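Local coordinates for WbbM protein (Klebsiella pneumoniae, PDB 6U4B) that probably acts as a bifunctional glycosyltransferase that polymerises O-antigen sugar chains and works as a trimer, at residues F115-W120 with L154-S159; R495-K500 with Q507-K512; R349-T354 with V360-F365. All coordinates share one frame; numbering follows the deposited sequence.

Contact 1: residues F115-W120 with L154-S159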
loop_
_atom_site.group_PDB
_atom_site.type_symbol
_atom_site.label_atom_id
_atom_site.label_comp_id
_atom_site.label_asym_id
_atom_site.label_seq_id
_atom_site.Cartn_x
_atom_site.Cartn_y
_atom_site.Cartn_z
ATOM N N PHE A 115 26.429 -43.032 -44.160
ATOM C CA PHE A 115 27.056 -42.942 -42.851
ATOM C C PHE A 115 26.624 -44.107 -41.969
ATOM O O PHE A 115 25.514 -44.635 -42.094
ATOM C CB PHE A 115 26.711 -41.614 -42.172
ATOM C CG PHE A 115 27.414 -40.427 -42.769
ATOM C CD1 PHE A 115 28.723 -40.135 -42.420
ATOM C CD2 PHE A 115 26.766 -39.599 -43.671
ATOM C CE1 PHE A 115 29.376 -39.044 -42.966
ATOM C CE2 PHE A 115 27.411 -38.507 -44.219
ATOM C CZ PHE A 115 28.718 -38.230 -43.866
ATOM N N SER A 116 27.521 -44.500 -41.066
ATOM C CA SER A 116 27.243 -45.588 -40.137
ATOM C C SER A 116 26.008 -45.277 -39.296
ATOM O O SER A 116 25.963 -44.261 -38.592
ATOM C CB SER A 116 28.452 -45.824 -39.232
ATOM O OG SER A 116 29.666 -45.592 -39.919
ATOM N N GLU A 117 25.008 -46.150 -39.375
ATOM C CA GLU A 117 23.799 -46.041 -38.572
ATOM C C GLU A 117 23.823 -47.098 -37.478
ATOM O O GLU A 117 24.596 -48.058 -37.522
ATOM C CB GLU A 117 22.541 -46.185 -39.438
ATOM C CG GLU A 117 22.324 -45.021 -40.397
ATOM C CD GLU A 117 21.126 -45.210 -41.309
ATOM O OE1 GLU A 117 21.087 -44.576 -42.390
ATOM O OE2 GLU A 117 20.228 -45.994 -40.945
ATOM N N ASP A 118 22.975 -46.906 -36.468
ATOM C CA ASP A 118 22.996 -47.835 -35.342
ATOM C C ASP A 118 21.773 -48.741 -35.275
ATOM O O ASP A 118 21.151 -49.040 -36.295
ATOM C CB ASP A 118 23.126 -47.093 -34.017
ATOM C CG ASP A 118 22.030 -46.064 -33.803
ATOM O OD1 ASP A 118 22.065 -45.357 -32.769
ATOM O OD2 ASP A 118 21.134 -45.971 -34.660
ATOM N N THR A 119 21.419 -49.178 -34.065
ATOM C CA THR A 119 20.289 -50.085 -33.882
ATOM C C THR A 119 18.979 -49.451 -34.333
ATOM O O THR A 119 18.090 -50.153 -34.826
ATOM C CB THR A 119 20.206 -50.529 -32.409
ATOM O OG1 THR A 119 21.444 -51.149 -32.023
ATOM C CG2 THR A 119 19.070 -51.525 -32.210
ATOM N N TRP A 120 18.836 -48.137 -34.185
ATOM C CA TRP A 120 17.600 -47.465 -34.557
ATOM C C TRP A 120 17.681 -46.747 -35.897
ATOM O O TRP A 120 16.709 -46.097 -36.286
ATOM C CB TRP A 120 17.178 -46.470 -33.468
ATOM C CG TRP A 120 17.158 -47.050 -32.080
ATOM C CD1 TRP A 120 17.654 -46.470 -30.950
ATOM C CD2 TRP A 120 16.627 -48.325 -31.675
ATOM N NE1 TRP A 120 17.463 -47.296 -29.870
ATOM C CE2 TRP A 120 16.836 -48.440 -30.287
ATOM C CE3 TRP A 120 15.994 -49.377 -32.350
ATOM C CZ2 TRP A 120 16.439 -49.562 -29.562
ATOM C CZ3 TRP A 120 15.602 -50.491 -31.629
ATOM C CH2 TRP A 120 15.825 -50.575 -30.249
ATOM N N LEU A 154 12.340 -36.407 -46.311
ATOM C CA LEU A 154 12.003 -36.894 -44.976
ATOM C C LEU A 154 12.874 -38.101 -44.631
ATOM O O LEU A 154 13.608 -38.591 -45.496
ATOM C CB LEU A 154 10.503 -37.223 -44.889
ATOM C CG LEU A 154 9.831 -38.383 -45.624
ATOM C CD1 LEU A 154 8.364 -38.441 -45.218
ATOM C CD2 LEU A 154 9.943 -38.231 -47.121
ATOM N N PRO A 155 12.861 -38.586 -43.378
ATOM C CA PRO A 155 13.713 -39.731 -43.032
ATOM C C PRO A 155 13.260 -41.039 -43.656
ATOM O O PRO A 155 12.221 -41.093 -44.326
ATOM C CB PRO A 155 13.611 -39.789 -41.502
ATOM C CG PRO A 155 12.344 -39.109 -41.178
ATOM C CD PRO A 155 12.243 -38.002 -42.176
ATOM N N LYS A 156 14.035 -42.095 -43.424
ATOM C CA LYS A 156 13.670 -43.416 -43.906
ATOM C C LYS A 156 12.455 -43.942 -43.151
ATOM O O LYS A 156 12.224 -43.604 -41.986
ATOM C CB LYS A 156 14.836 -44.390 -43.744
ATOM C CG LYS A 156 16.105 -43.988 -44.475
ATOM C CD LYS A 156 17.039 -45.178 -44.656
ATOM C CE LYS A 156 18.338 -44.994 -43.893
ATOM N NZ LYS A 156 19.512 -45.426 -44.702
ATOM N N LYS A 157 11.663 -44.767 -43.833
ATOM C CA LYS A 157 10.568 -45.455 -43.164
ATOM C C LYS A 157 11.111 -46.359 -42.064
ATOM O O LYS A 157 12.249 -46.836 -42.123
ATOM C CB LYS A 157 9.758 -46.286 -44.160
ATOM C CG LYS A 157 8.788 -45.495 -45.025
ATOM C CD LYS A 157 7.976 -46.431 -45.909
ATOM C CE LYS A 157 6.999 -45.670 -46.791
ATOM N NZ LYS A 157 6.278 -46.585 -47.722
ATOM N N TRP A 158 10.282 -46.592 -41.055
ATOM C CA TRP A 158 10.601 -47.498 -39.963
ATOM C C TRP A 158 9.603 -48.648 -39.970
ATOM O O TRP A 158 8.403 -48.439 -40.170
ATOM C CB TRP A 158 10.576 -46.763 -38.617
ATOM C CG TRP A 158 11.013 -47.604 -37.457
ATOM C CD1 TRP A 158 12.283 -48.022 -37.178
ATOM C CD2 TRP A 158 10.183 -48.114 -36.407
ATOM N NE1 TRP A 158 12.292 -48.769 -36.026
ATOM C CE2 TRP A 158 11.017 -48.841 -35.532
ATOM C CE3 TRP A 158 8.816 -48.032 -36.124
ATOM C CZ2 TRP A 158 10.527 -49.480 -34.394
ATOM C CZ3 TRP A 158 8.332 -48.667 -34.994
ATOM C CH2 TRP A 158 9.186 -49.381 -34.143
ATOM N N SER A 159 10.104 -49.860 -39.757
ATOM C CA SER A 159 9.284 -51.061 -39.838
ATOM C C SER A 159 8.690 -51.390 -38.476
ATOM O O SER A 159 9.417 -51.497 -37.482
ATOM C CB SER A 159 10.109 -52.242 -40.353
ATOM O OG SER A 159 9.383 -53.453 -40.252
#
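Glu117 and Lys156 reach for each other from opposite directions and form the one close meeting of 115-120 with 154-159. Lys156 NZ donates to Glu117 OE1 over 2.9 Å, arriving on the syn side of the carboxylate and 19° out of its plane. Bends at chi3 (-115°) and chi4 (-138°) turn the end of the lysine onto the acid, bringing Lys156 CE to 3.2 Å from the same Glu117 OE1. The glutamate is extended beyond CG, and its OE1 has a second grip from Gln281 NE2, so a charged and a neutral donor share one oxygen. Away from this ion pair the contact is loose and partly open to solvent. Trp120, an exposed residue, brings its CE3 no closer than 5.3 Å to Trp158 NE1; its backbone N is tied by Asp118 OD2 in an Asx turn. Gln281, which also takes the Phe115 carbonyl, lies on strand 277-285, the parallel neighbour of both 122-125 and 152-159. The bridge therefore joins the loop leading into one flanking strand to the break in the other, 152-159, a surface salt bridge at the sheet of the DUF4422 region.

Contact 2: residues R495-K500 with Q507-K512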
loop_
_atom_site.group_PDB
_atom_site.type_symbol
_atom_site.label_atom_id
_atom_site.label_comp_id
_atom_site.label_asym_id
_atom_site.label_seq_id
_atom_site.Cartn_x
_atom_site.Cartn_y
_atom_site.Cartn_z
ATOM N N ARG A 495 39.665 -19.916 -18.677
ATOM C CA ARG A 495 40.983 -20.488 -18.429
ATOM C C ARG A 495 41.374 -20.352 -16.962
ATOM O O ARG A 495 41.853 -21.314 -16.349
ATOM C CB ARG A 495 42.022 -19.821 -19.328
ATOM C CG ARG A 495 43.348 -20.567 -19.387
ATOM C CD ARG A 495 44.423 -19.709 -20.031
ATOM N NE ARG A 495 44.632 -18.462 -19.297
ATOM C CZ ARG A 495 45.460 -18.334 -18.265
ATOM N NH1 ARG A 495 46.161 -19.378 -17.842
ATOM N NH2 ARG A 495 45.586 -17.162 -17.657
ATOM N N VAL A 496 41.156 -19.171 -16.378
ATOM C CA VAL A 496 41.476 -18.958 -14.969
ATOM C C VAL A 496 40.594 -19.831 -14.083
ATOM O O VAL A 496 41.053 -20.371 -13.068
ATOM C CB VAL A 496 41.347 -17.465 -14.616
ATOM C CG1 VAL A 496 41.364 -17.259 -13.107
ATOM C CG2 VAL A 496 42.462 -16.670 -15.273
ATOM N N LEU A 497 39.320 -19.991 -14.453
ATOM C CA LEU A 497 38.424 -20.858 -13.692
ATOM C C LEU A 497 38.940 -22.292 -13.649
ATOM O O LEU A 497 38.850 -22.960 -12.613
ATOM C CB LEU A 497 37.017 -20.806 -14.293
ATOM C CG LEU A 497 35.918 -21.714 -13.731
ATOM C CD1 LEU A 497 35.551 -21.322 -12.307
ATOM C CD2 LEU A 497 34.691 -21.670 -14.629
ATOM N N LYS A 498 39.495 -22.779 -14.764
ATOM C CA LYS A 498 40.011 -24.147 -14.813
ATOM C C LYS A 498 41.203 -24.343 -13.890
ATOM O O LYS A 498 41.354 -25.410 -13.282
ATOM C CB LYS A 498 40.440 -24.508 -16.229
ATOM C CG LYS A 498 39.385 -24.366 -17.296
ATOM C CD LYS A 498 39.905 -24.927 -18.600
ATOM C CE LYS A 498 40.441 -26.331 -18.406
ATOM N NZ LYS A 498 41.255 -26.796 -19.559
ATOM N N ALA A 499 42.061 -23.328 -13.780
ATOM C CA ALA A 499 43.413 -23.540 -13.272
ATOM C C ALA A 499 43.417 -23.982 -11.815
ATOM O O ALA A 499 44.173 -24.886 -11.441
ATOM C CB ALA A 499 44.237 -22.265 -13.447
ATOM N N LYS A 500 42.593 -23.360 -10.975
ATOM C CA LYS A 500 42.617 -23.660 -9.549
ATOM C C LYS A 500 41.358 -23.102 -8.904
ATOM O O LYS A 500 40.593 -22.358 -9.521
ATOM C CB LYS A 500 43.875 -23.090 -8.878
ATOM C CG LYS A 500 44.075 -21.606 -9.118
ATOM C CD LYS A 500 45.309 -21.075 -8.399
ATOM C CE LYS A 500 46.595 -21.603 -9.024
ATOM N NZ LYS A 500 47.808 -20.980 -8.418
ATOM N N GLN A 507 34.752 -13.797 -7.660
ATOM C CA GLN A 507 35.253 -12.472 -7.304
ATOM C C GLN A 507 36.770 -12.419 -7.431
ATOM O O GLN A 507 37.326 -11.434 -7.931
ATOM C CB GLN A 507 34.815 -12.090 -5.888
ATOM C CG GLN A 507 35.201 -10.663 -5.498
ATOM C CD GLN A 507 34.598 -10.223 -4.174
ATOM O OE1 GLN A 507 33.544 -9.589 -4.142
ATOM N NE2 GLN A 507 35.268 -10.553 -3.076
ATOM N N ASP A 508 37.455 -13.481 -6.998
ATOM C CA ASP A 508 38.904 -13.552 -7.164
ATOM C C ASP A 508 39.285 -13.699 -8.630
ATOM O O ASP A 508 40.257 -13.087 -9.089
ATOM C CB ASP A 508 39.473 -14.714 -6.351
ATOM C CG ASP A 508 39.594 -14.395 -4.875
ATOM O OD1 ASP A 508 39.421 -13.216 -4.503
ATOM O OD2 ASP A 508 39.868 -15.331 -4.091
ATOM N N ILE A 509 38.537 -14.515 -9.379
ATOM C CA ILE A 509 38.832 -14.717 -10.793
ATOM C C ILE A 509 38.725 -13.401 -11.552
ATOM O O ILE A 509 39.589 -13.066 -12.372
ATOM C CB ILE A 509 37.894 -15.786 -11.383
ATOM C CG1 ILE A 509 38.204 -17.158 -10.782
ATOM C CG2 ILE A 509 38.005 -15.823 -12.901
ATOM C CD1 ILE A 509 37.237 -18.242 -11.194
ATOM N N MET A 510 37.670 -12.629 -11.279
ATOM C CA MET A 510 37.476 -11.367 -11.985
ATOM C C MET A 510 38.479 -10.310 -11.542
ATOM O O MET A 510 38.908 -9.491 -12.362
ATOM C CB MET A 510 36.040 -10.870 -11.787
ATOM C CG MET A 510 34.996 -11.732 -12.488
ATOM S SD MET A 510 33.318 -11.081 -12.352
ATOM C CE MET A 510 32.982 -11.362 -10.613
ATOM N N ASN A 511 38.864 -10.304 -10.263
ATOM C CA ASN A 511 39.899 -9.372 -9.822
ATOM C C ASN A 511 41.224 -9.655 -10.520
ATOM O O ASN A 511 41.963 -8.727 -10.870
ATOM C CB ASN A 511 40.062 -9.449 -8.306
ATOM C CG ASN A 511 39.283 -8.367 -7.581
ATOM O OD1 ASN A 511 39.749 -7.236 -7.457
ATOM N ND2 ASN A 511 38.093 -8.710 -7.098
ATOM N N LYS A 512 41.536 -10.932 -10.744
ATOM C CA LYS A 512 42.773 -11.283 -11.431
ATOM C C LYS A 512 42.707 -10.916 -12.908
ATOM O O LYS A 512 43.635 -10.302 -13.447
ATOM C CB LYS A 512 43.062 -12.775 -11.250
ATOM C CG LYS A 512 44.129 -13.336 -12.189
ATOM C CD LYS A 512 44.551 -14.740 -11.772
ATOM C CE LYS A 512 45.298 -15.460 -12.888
ATOM N NZ LYS A 512 46.506 -14.725 -13.351
#
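Val496, Leu497 and Ile509, which make most of this contact, bring no flat group to it: branched aliphatic chains meet, and the amide groups lie to the rear. Among those is the Asn511 carboxamide, whose two ends are both bonded. ND2 sends an N-H to Gln507 O at 2.9 Å, with the acceptor only 6° out of the amide plane, while OD1 accepts from Phe472 N. Gln507 O thus takes two donors, ND2 and the backbone N of Asn511, from opposite faces of its carbonyl plane.

On the front of helix 507-512, Ile509 does the work with both branches. Its CG2 packs 3.7 Å from Val496 CG1, the two side chains sliding past each other in opposite directions. Its CD1 extends the other way and touches Leu497 CD1, also at 3.7 Å. Because CG1 lies anti to the carbonyl carbon (chi1 -68°) and CD1 continues anti, the long branch runs to Leu497 while the methyl stays with Val496.

Together these are two consecutive helices joined by a brief loop and packed at a steep angle, 489-499 followed by 505-513, within the glycosyltransferase family 8 region. The axes of 495-499 and 507-512 come within 10.1 Å, their N-to-C directions 129° apart. Tyr502 from that loop touches Ile509, and its hydroxyl hydrogen-bonds to Val496 O.

At the more exposed border Lys512 lies obliquely over Val496, with CE 3.9 Å from Val496 CG2. Its methylenes serve as apolar cover, while NZ turns off to Asn464 OD1. Arg495 NH2 stands 5.0 Å from Lys512 NZ, a like charge probably eased by the arginine's salt bridge to Glu492.

Contact 3: residues R349-T354 with V360-F365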
loop_
_atom_site.group_PDB
_atom_site.type_symbol
_atom_site.label_atom_id
_atom_site.label_comp_id
_atom_site.label_asym_id
_atom_site.label_seq_id
_atom_site.Cartn_x
_atom_site.Cartn_y
_atom_site.Cartn_z
ATOM N N ARG A 349 5.157 -13.963 -9.994
ATOM C CA ARG A 349 5.098 -12.809 -9.100
ATOM C C ARG A 349 6.131 -11.758 -9.477
ATOM O O ARG A 349 5.858 -10.553 -9.401
ATOM C CB ARG A 349 5.308 -13.261 -7.655
ATOM C CG ARG A 349 4.230 -14.180 -7.122
ATOM C CD ARG A 349 4.610 -14.739 -5.763
ATOM N NE ARG A 349 3.457 -15.283 -5.052
ATOM C CZ ARG A 349 3.511 -15.788 -3.823
ATOM N NH1 ARG A 349 4.664 -15.822 -3.171
ATOM N NH2 ARG A 349 2.412 -16.257 -3.246
ATOM N N LEU A 350 7.326 -12.193 -9.881
ATOM C CA LEU A 350 8.385 -11.245 -10.219
ATOM C C LEU A 350 8.039 -10.445 -11.470
ATOM O O LEU A 350 8.252 -9.227 -11.512
ATOM C CB LEU A 350 9.711 -11.987 -10.399
ATOM C CG LEU A 350 10.322 -12.477 -9.085
ATOM C CD1 LEU A 350 11.316 -13.592 -9.324
ATOM C CD2 LEU A 350 10.983 -11.315 -8.360
ATOM N N VAL A 351 7.514 -11.111 -12.500
ATOM C CA VAL A 351 7.096 -10.402 -13.705
ATOM C C VAL A 351 5.958 -9.441 -13.385
ATOM O O VAL A 351 5.911 -8.316 -13.899
ATOM C CB VAL A 351 6.701 -11.402 -14.808
ATOM C CG1 VAL A 351 6.070 -10.672 -15.985
ATOM C CG2 VAL A 351 7.918 -12.193 -15.264
ATOM N N ASN A 352 5.031 -9.862 -12.518
ATOM C CA ASN A 352 3.896 -9.017 -12.157
ATOM C C ASN A 352 4.323 -7.704 -11.512
ATOM O O ASN A 352 3.531 -6.756 -11.478
ATOM C CB ASN A 352 2.953 -9.773 -11.221
ATOM C CG ASN A 352 2.210 -10.892 -11.923
ATOM O OD1 ASN A 352 2.149 -10.931 -13.153
ATOM N ND2 ASN A 352 1.636 -11.805 -11.147
ATOM N N LEU A 353 5.552 -7.627 -10.997
ATOM C CA LEU A 353 6.072 -6.360 -10.498
ATOM C C LEU A 353 6.285 -5.347 -11.615
ATOM O O LEU A 353 6.278 -4.141 -11.350
ATOM C CB LEU A 353 7.393 -6.583 -9.757
ATOM C CG LEU A 353 7.405 -7.491 -8.526
ATOM C CD1 LEU A 353 8.841 -7.780 -8.102
ATOM C CD2 LEU A 353 6.621 -6.860 -7.382
ATOM N N THR A 354 6.470 -5.809 -12.851
ATOM C CA THR A 354 6.774 -4.940 -13.980
ATOM C C THR A 354 5.573 -4.685 -14.877
ATOM O O THR A 354 5.700 -3.942 -15.855
ATOM C CB THR A 354 7.908 -5.542 -14.820
ATOM O OG1 THR A 354 7.442 -6.728 -15.474
ATOM C CG2 THR A 354 9.100 -5.893 -13.938
ATOM N N VAL A 360 9.888 -1.110 -18.206
ATOM C CA VAL A 360 10.643 -2.092 -17.434
ATOM C C VAL A 360 10.290 -3.480 -17.952
ATOM O O VAL A 360 9.132 -3.904 -17.862
ATOM C CB VAL A 360 10.352 -1.994 -15.926
ATOM C CG1 VAL A 360 11.170 -3.028 -15.164
ATOM C CG2 VAL A 360 10.639 -0.590 -15.410
ATOM N N SER A 361 11.282 -4.184 -18.489
ATOM C CA SER A 361 11.118 -5.560 -18.926
ATOM C C SER A 361 11.818 -6.502 -17.955
ATOM O O SER A 361 12.857 -6.168 -17.378
ATOM C CB SER A 361 11.677 -5.771 -20.335
ATOM O OG SER A 361 11.664 -7.145 -20.682
ATOM N N LEU A 362 11.236 -7.687 -17.782
ATOM C CA LEU A 362 11.806 -8.728 -16.935
ATOM C C LEU A 362 11.762 -10.042 -17.700
ATOM O O LEU A 362 10.688 -10.476 -18.131
ATOM C CB LEU A 362 11.044 -8.849 -15.611
ATOM C CG LEU A 362 11.755 -9.390 -14.363
ATOM C CD1 LEU A 362 10.916 -10.461 -13.682
ATOM C CD2 LEU A 362 13.162 -9.904 -14.652
ATOM N N ARG A 363 12.922 -10.668 -17.872
ATOM C CA ARG A 363 13.020 -11.963 -18.526
ATOM C C ARG A 363 13.863 -12.893 -17.665
ATOM O O ARG A 363 14.674 -12.452 -16.847
ATOM C CB ARG A 363 13.626 -11.844 -19.930
ATOM C CG ARG A 363 12.777 -11.056 -20.917
ATOM C CD ARG A 363 13.510 -10.871 -22.236
ATOM N NE ARG A 363 14.691 -10.021 -22.093
ATOM C CZ ARG A 363 15.645 -9.907 -23.013
ATOM N NH1 ARG A 363 15.570 -10.594 -24.146
ATOM N NH2 ARG A 363 16.680 -9.107 -22.800
ATOM N N PHE A 364 13.653 -14.192 -17.854
ATOM C CA PHE A 364 14.356 -15.221 -17.103
ATOM C C PHE A 364 15.172 -16.089 -18.047
ATOM O O PHE A 364 14.733 -16.398 -19.160
ATOM C CB PHE A 364 13.382 -16.102 -16.316
ATOM C CG PHE A 364 12.695 -15.388 -15.190
ATOM C CD1 PHE A 364 13.307 -15.269 -13.954
ATOM C CD2 PHE A 364 11.436 -14.839 -15.367
ATOM C CE1 PHE A 364 12.677 -14.607 -12.912
ATOM C CE2 PHE A 364 10.798 -14.178 -14.329
ATOM C CZ PHE A 364 11.420 -14.063 -13.101
ATOM N N PHE A 365 16.356 -16.488 -17.591
ATOM C CA PHE A 365 17.195 -17.436 -18.310
ATOM C C PHE A 365 17.705 -18.475 -17.326
ATOM O O PHE A 365 18.188 -18.124 -16.244
ATOM C CB PHE A 365 18.369 -16.736 -19.002
ATOM C CG PHE A 365 19.231 -17.665 -19.812
ATOM C CD1 PHE A 365 18.817 -18.098 -21.063
ATOM C CD2 PHE A 365 20.445 -18.112 -19.320
ATOM C CE1 PHE A 365 19.603 -18.960 -21.813
ATOM C CE2 PHE A 365 21.239 -18.977 -20.066
ATOM C CZ PHE A 365 20.816 -19.399 -21.314
#
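Leu362 is the main bump from the strand: its CD1 pushes against the flank of helix 349-352, into the hollow between Leu350 and Val351. Leu362 CD1 lies 3.6 Å from Leu350 C and close to Val351 N, so the methyl rests on the helix backbone itself, with Leu350 CB and Val351 CG2 as the walls. Leu362 CG stands anti to the backbone N, which carries CD1 to the helix.

Farther along the strand Phe364 offers its rim. Leu350 CB lies in the ring plane by CZ, Leu350 CD1 sits near that plane at 3.8 Å from Phe364 CZ, and Val351 CG2 touches Phe364 CE2 at 3.6 Å. The outer rim of the ring thus lies against two consecutive helix residues, with Leu350 crossing it at about a right angle. Val351 CG2 rests in the groove where Phe364 CE2 and Leu362 CD1 meet, touching both.

At the other end Thr354 points its methyl into the strand, CG2 meeting Val360 CG1 at 3.7 Å and Leu362 CB at 3.9 Å. Its hydroxyl turns back to Val351: OG1 donates to Val351 O over 2.7 Å, in the carbonyl plane on a lone pair, and the backbone N of Thr354 shares that acceptor. Ile324 of helix 313-325 packs against both Thr354 and Val360.

The strand pairs in parallel with 333-340, so helix 344-352 is the connection of a beta-alpha-beta crossover, as expected in the Rossmann-like half of a GT-A glycosyltransferase. On the far side Arg349 makes a salt bridge to Asp577 of the second subunit. The side chains meet through hydrocarbon and aromatic surface, with Leu362 CD1 and Thr354 CB also lying against backbone atoms; the hydroxyl is satisfied within its own segment, which is consistent with shape fit and exclusion of water holding helix to strand.

Contact 1 lies at the surface of the DUF4422 region, whereas contacts 2 and 3 are buried in the family 8 region; their centres are about 46 and 44 Å from that of contact 1, and about 31 Å from each other. No element is shared between any two. A loop meets a strand through charge in contact 1, two helices meet through branched aliphatic chains in contact 2, and a helix packs on a strand with an aromatic ring in contact 3. The chemistry follows the setting: an ion pair near solvent, hydrocarbon in the interior, with a lysine bordering contact 2. Contacts 2 and 3 join neighbours in sequence; 33 residues, including helices and strand, separate those of contact 1.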